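Local coordinates for CELL division control protein 6 (Pyrobaculum aerophilum, PDB 1FNN) that binds ADP and magnesium in a P-loop ATPase core and is probably involved in regulating DNA replication and the cell cycle, at residues A[85-90]-A[111-116]; A[34-39]-A[159-164]. All coordinates share one frame; numbering follows the deposited sequence.

Contact 1. Residues A[85-90]-A[111-116]; sequences RNFTAI and EFLALL
Phe-87 and the pair Phe-112 and Leu-113 join the first turn of helix 87-97 to helix 109-122 through apolar contacts alone. From CB of Phe-87 the ring is carried toward the second helix because CG stands anti to the backbone N (chi1 -173°), and the contact begins at the far end of the ring. CE2 of Phe-87 meets CB of Phe-112 at 3.6 Å; that CB lies close to the plane of the Phe-87 ring, so the Phe-87 ring presents its edge to it. CZ of Phe-87 touches CG of Leu-113 at 3.6 Å, and CE1 of Phe-87 has Leu-113 CD2 at 3.8 Å, the latter in the ring plane. The Phe-112 side chain runs past that of Phe-87 in the opposite direction; it touches Ile-91, and its ring meets that of Phe-102. Replacing Phe-87 by an alanine would probably open a gap beside Phe-112 CB and leave the Leu-113 isobutyl group without its aromatic neighbour. The turn that presents Phe-87 is capped by Asn-86, whose OD1 accepts from Ala-89 N at 2.8 Å with an N-H...O angle of 166°. Leu-113 also reaches Thr-144 of helix 139-148. The arrangement is helix-to-helix packing within the AAA domain, a P-loop NTPase alpha/beta fold.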
loop_
_atom_site.group_PDB
_atom_site.type_symbol
_atom_site.label_atom_id
_atom_site.label_comp_id
_atom_site.label_asym_id
_atom_site.label_seq_id
_atom_site.Cartn_x
_atom_site.Cartn_y
_atom_site.Cartn_z
ATOM N N ARG A 85 -0.740 22.459 1.450
ATOM C CA ARG A 85 0.179 22.482 0.313
ATOM C C ARG A 85 0.972 23.749 0.104
ATOM O O ARG A 85 2.136 23.671 -0.323
ATOM C CB ARG A 85 -0.603 22.201 -0.984
ATOM C CG ARG A 85 -1.156 20.787 -0.995
ATOM C CD ARG A 85 -1.879 20.445 -2.292
ATOM N NE ARG A 85 -2.535 19.152 -2.174
ATOM C CZ ARG A 85 -3.104 18.471 -3.158
ATOM N NH1 ARG A 85 -3.115 18.953 -4.394
ATOM N NH2 ARG A 85 -3.669 17.297 -2.905
ATOM N N ASN A 86 0.371 24.887 0.425
ATOM C CA ASN A 86 1.103 26.142 0.223
ATOM C C ASN A 86 1.657 26.575 1.571
ATOM O O ASN A 86 1.298 25.955 2.568
ATOM C CB ASN A 86 0.184 27.208 -0.381
ATOM C CG ASN A 86 -1.069 27.353 0.474
ATOM O OD1 ASN A 86 -0.971 27.817 1.612
ATOM N ND2 ASN A 86 -2.197 26.954 -0.088
ATOM N N PHE A 87 2.573 27.527 1.553
ATOM C CA PHE A 87 3.252 28.054 2.696
ATOM C C PHE A 87 2.297 28.452 3.825
ATOM O O PHE A 87 2.564 28.161 4.989
ATOM C CB PHE A 87 4.117 29.299 2.341
ATOM C CG PHE A 87 4.927 29.672 3.567
ATOM C CD1 PHE A 87 6.061 28.936 3.888
ATOM C CD2 PHE A 87 4.568 30.723 4.387
ATOM C CE1 PHE A 87 6.812 29.247 4.997
ATOM C CE2 PHE A 87 5.324 31.031 5.502
ATOM C CZ PHE A 87 6.443 30.302 5.812
ATOM N N THR A 88 1.255 29.206 3.491
ATOM C CA THR A 88 0.301 29.689 4.471
ATOM C C THR A 88 -0.428 28.548 5.164
ATOM O O THR A 88 -0.650 28.619 6.372
ATOM C CB THR A 88 -0.724 30.646 3.809
ATOM O OG1 THR A 88 0.019 31.778 3.327
ATOM C CG2 THR A 88 -1.764 31.132 4.798
ATOM N N ALA A 89 -0.885 27.555 4.409
ATOM C CA ALA A 89 -1.556 26.406 4.999
ATOM C C ALA A 89 -0.601 25.639 5.918
ATOM O O ALA A 89 -1.023 25.188 6.976
ATOM C CB ALA A 89 -2.107 25.485 3.913
ATOM N N ILE A 90 0.620 25.381 5.489
ATOM C CA ILE A 90 1.583 24.603 6.280
ATOM C C ILE A 90 2.047 25.326 7.534
ATOM O O ILE A 90 2.017 24.788 8.648
ATOM C CB ILE A 90 2.814 24.253 5.422
ATOM C CG1 ILE A 90 2.407 23.298 4.299
ATOM C CG2 ILE A 90 3.900 23.607 6.290
ATOM C CD1 ILE A 90 3.376 23.307 3.123
ATOM N N GLU A 111 7.990 37.067 7.665
ATOM C CA GLU A 111 7.519 37.345 9.024
ATOM C C GLU A 111 7.065 36.066 9.731
ATOM O O GLU A 111 7.454 35.802 10.865
ATOM C CB GLU A 111 6.375 38.365 8.926
ATOM C CG GLU A 111 6.999 39.759 8.803
ATOM C CD GLU A 111 6.009 40.815 8.371
ATOM O OE1 GLU A 111 6.176 41.957 8.854
ATOM O OE2 GLU A 111 5.086 40.543 7.578
ATOM N N PHE A 112 6.297 35.263 9.015
ATOM C CA PHE A 112 5.867 33.955 9.505
ATOM C C PHE A 112 7.019 33.053 9.921
ATOM O O PHE A 112 7.108 32.612 11.063
ATOM C CB PHE A 112 5.120 33.245 8.372
ATOM C CG PHE A 112 3.631 33.397 8.468
ATOM C CD1 PHE A 112 2.892 33.749 7.350
ATOM C CD2 PHE A 112 2.987 33.186 9.682
ATOM C CE1 PHE A 112 1.518 33.888 7.446
ATOM C CE2 PHE A 112 1.620 33.328 9.768
ATOM C CZ PHE A 112 0.883 33.675 8.658
ATOM N N LEU A 113 8.047 32.954 9.041
ATOM C CA LEU A 113 9.198 32.134 9.401
ATOM C C LEU A 113 9.896 32.706 10.605
ATOM O O LEU A 113 10.360 32.010 11.521
ATOM C CB LEU A 113 10.209 32.021 8.245
ATOM C CG LEU A 113 9.730 31.136 7.103
ATOM C CD1 LEU A 113 10.669 31.305 5.901
ATOM C CD2 LEU A 113 9.624 29.687 7.557
ATOM N N ALA A 114 10.016 34.048 10.586
ATOM C CA ALA A 114 10.650 34.706 11.746
ATOM C C ALA A 114 9.853 34.406 13.022
ATOM O O ALA A 114 10.460 34.230 14.082
ATOM C CB ALA A 114 10.698 36.198 11.449
ATOM N N LEU A 115 8.540 34.476 12.951
ATOM C CA LEU A 115 7.713 34.155 14.145
ATOM C C LEU A 115 7.936 32.726 14.642
ATOM O O LEU A 115 8.165 32.448 15.821
ATOM C CB LEU A 115 6.239 34.375 13.822
ATOM C CG LEU A 115 5.231 34.165 14.982
ATOM C CD1 LEU A 115 5.513 35.095 16.148
ATOM C CD2 LEU A 115 3.810 34.359 14.477
ATOM N N LEU A 116 7.990 31.788 13.702
ATOM C CA LEU A 116 8.241 30.373 14.025
ATOM C C LEU A 116 9.616 30.214 14.603
ATOM O O LEU A 116 9.827 29.577 15.647
ATOM C CB LEU A 116 8.005 29.494 12.765
ATOM C CG LEU A 116 8.549 28.053 12.926
ATOM C CD1 LEU A 116 7.792 27.361 14.057
ATOM C CD2 LEU A 116 8.467 27.307 11.607
#

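Contact 2. Residues A[34-39]-A[159-164]; sequences GNWLRN and RIALVI
Chi1 of -173° sets CG of Trp-36 anti to its own amide nitrogen, and chi2 of 95° turns the indole across that bond, bringing one face of its six-membered ring onto Ala-161. The contact packs helix 23-38 against strand 160-166, the middle strand of the five-stranded parallel sheet in the P-loop ATPase fold. Ala-161 CB lies 3.7 Å from the centroid of the six-membered ring of Trp-36 and 12° off its normal, which meets the geometry of a CH-pi contact. Its nearest ring atom is Trp-36 CZ3, at 3.6 Å. The indole edge serves the residue just before the strand: CZ2 of Trp-36 approaches the carbonyl carbon of Arg-159 at 3.7 Å, near the ring plane. CB of Arg-159 points away from the helix segment, and its guanidinium forms a salt bridge with Asp-124. Indole NE1 donates to the carbonyl of Phe-158, a bond that would limit rotation of the ring. Pro-45 touches both Trp-36 and Ala-161. On the helix itself, Arg-38 folds back so that its NH2 donates to Asn-35 OD1 at 3.0 Å, the acceptor lying in the guanidinium plane of Arg-38, while Gly-34 O sits 3.3 Å above the face of that group.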
loop_
_atom_site.group_PDB
_atom_site.type_symbol
_atom_site.label_atom_id
_atom_site.label_comp_id
_atom_site.label_asym_id
_atom_site.label_seq_id
_atom_site.Cartn_x
_atom_site.Cartn_y
_atom_site.Cartn_z
ATOM N N GLY A 34 17.128 8.751 16.689
ATOM C CA GLY A 34 17.095 8.392 18.086
ATOM C C GLY A 34 17.986 9.239 18.989
ATOM O O GLY A 34 17.529 9.553 20.100
ATOM N N ASN A 35 19.260 9.427 18.621
ATOM C CA ASN A 35 20.147 10.214 19.484
ATOM C C ASN A 35 19.597 11.630 19.665
ATOM O O ASN A 35 19.628 12.188 20.757
ATOM C CB ASN A 35 21.568 10.267 18.918
ATOM C CG ASN A 35 22.317 8.963 19.172
ATOM O OD1 ASN A 35 21.938 8.180 20.046
ATOM N ND2 ASN A 35 23.379 8.742 18.400
ATOM N N TRP A 36 19.201 12.251 18.557
ATOM C CA TRP A 36 18.636 13.597 18.623
ATOM C C TRP A 36 17.343 13.647 19.434
ATOM O O TRP A 36 17.226 14.563 20.263
ATOM C CB TRP A 36 18.418 14.177 17.264
ATOM C CG TRP A 36 17.994 15.607 17.102
ATOM C CD1 TRP A 36 18.825 16.654 16.883
ATOM C CD2 TRP A 36 16.666 16.171 17.137
ATOM N NE1 TRP A 36 18.106 17.818 16.781
ATOM C CE2 TRP A 36 16.787 17.562 16.932
ATOM C CE3 TRP A 36 15.395 15.621 17.324
ATOM C CZ2 TRP A 36 15.697 18.427 16.902
ATOM C CZ3 TRP A 36 14.308 16.485 17.295
ATOM C CH2 TRP A 36 14.451 17.845 17.092
ATOM N N LEU A 37 16.473 12.627 19.314
ATOM C CA LEU A 37 15.259 12.657 20.151
ATOM C C LEU A 37 15.584 12.556 21.645
ATOM O O LEU A 37 14.873 13.117 22.517
ATOM C CB LEU A 37 14.333 11.518 19.693
ATOM C CG LEU A 37 13.686 11.789 18.301
ATOM C CD1 LEU A 37 12.929 10.530 17.841
ATOM C CD2 LEU A 37 12.739 12.980 18.408
ATOM N N ARG A 38 16.590 11.746 21.972
ATOM C CA ARG A 38 16.986 11.612 23.398
ATOM C C ARG A 38 17.631 12.904 23.904
ATOM O O ARG A 38 17.481 13.242 25.083
ATOM C CB ARG A 38 17.895 10.408 23.602
ATOM C CG ARG A 38 17.192 9.049 23.576
ATOM C CD ARG A 38 18.185 7.909 23.884
ATOM N NE ARG A 38 19.027 7.706 22.675
ATOM C CZ ARG A 38 18.631 6.888 21.687
ATOM N NH1 ARG A 38 17.485 6.226 21.749
ATOM N NH2 ARG A 38 19.384 6.708 20.603
ATOM N N ASN A 39 18.443 13.594 23.124
ATOM C CA ASN A 39 19.153 14.805 23.457
ATOM C C ASN A 39 19.262 15.730 22.264
ATOM O O ASN A 39 20.302 15.934 21.609
ATOM C CB ASN A 39 20.597 14.561 23.936
ATOM C CG ASN A 39 20.721 13.750 25.205
ATOM O OD1 ASN A 39 20.184 14.113 26.257
ATOM N ND2 ASN A 39 21.435 12.631 25.118
ATOM N N ARG A 159 17.293 23.003 16.193
ATOM C CA ARG A 159 16.008 22.726 16.821
ATOM C C ARG A 159 15.048 21.908 15.998
ATOM O O ARG A 159 13.907 21.749 16.419
ATOM C CB ARG A 159 15.381 24.071 17.291
ATOM C CG ARG A 159 16.093 24.640 18.529
ATOM C CD ARG A 159 15.415 25.977 18.992
ATOM N NE ARG A 159 16.151 26.531 20.144
ATOM C CZ ARG A 159 16.107 26.037 21.370
ATOM N NH1 ARG A 159 15.376 24.970 21.669
ATOM N NH2 ARG A 159 16.776 26.546 22.402
ATOM N N ILE A 160 15.396 21.550 14.763
ATOM C CA ILE A 160 14.474 20.880 13.872
ATOM C C ILE A 160 15.069 19.582 13.318
ATOM O O ILE A 160 16.226 19.588 12.892
ATOM C CB ILE A 160 14.115 21.768 12.669
ATOM C CG1 ILE A 160 13.378 23.046 13.093
ATOM C CG2 ILE A 160 13.202 21.045 11.676
ATOM C CD1 ILE A 160 13.168 24.015 11.932
ATOM N N ALA A 161 14.302 18.502 13.412
ATOM C CA ALA A 161 14.639 17.245 12.733
ATOM C C ALA A 161 13.554 17.084 11.659
ATOM O O ALA A 161 12.365 17.314 11.953
ATOM C CB ALA A 161 14.628 16.087 13.681
ATOM N N LEU A 162 13.960 16.853 10.419
ATOM C CA LEU A 162 13.003 16.943 9.320
ATOM C C LEU A 162 12.940 15.654 8.512
ATOM O O LEU A 162 13.980 15.124 8.048
ATOM C CB LEU A 162 13.432 18.089 8.388
ATOM C CG LEU A 162 12.592 18.159 7.102
ATOM C CD1 LEU A 162 11.140 18.546 7.389
ATOM C CD2 LEU A 162 13.241 19.132 6.114
ATOM N N VAL A 163 11.745 15.072 8.423
ATOM C CA VAL A 163 11.553 13.933 7.525
ATOM C C VAL A 163 10.603 14.385 6.405
ATOM O O VAL A 163 9.521 14.940 6.703
ATOM C CB VAL A 163 10.954 12.710 8.240
ATOM C CG1 VAL A 163 10.619 11.582 7.246
ATOM C CG2 VAL A 163 11.968 12.143 9.230
ATOM N N ILE A 164 10.962 14.121 5.148
ATOM C CA ILE A 164 10.084 14.378 4.018
ATOM C C ILE A 164 9.809 13.065 3.260
ATOM O O ILE A 164 10.574 12.087 3.353
ATOM C CB ILE A 164 10.630 15.399 3.012
ATOM C CG1 ILE A 164 11.778 14.793 2.211
ATOM C CG2 ILE A 164 11.073 16.678 3.721
ATOM C CD1 ILE A 164 12.296 15.737 1.128
#

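Contact 1 is nested inside the chain loop closed by contact 2, and the two lie on the same side of the chain's centre. Their centres are 21 Å apart and their nearest atoms about 6 Å apart, so they do not touch directly. Helix 139-148 links them: Leu-113 of contact 1 rests on its Thr-144 and Leu-116 on its Leu-148, while Ile-160 from contact 2 packs on that same Leu-148. Both contacts lie away from the ADP and magnesium site. Along the chain, the ADP-binding residues Gly-54 to Thr-58 fall between the segments of contact 2, and helix 57-68, which starts there, packs against Leu-37 and Val-163.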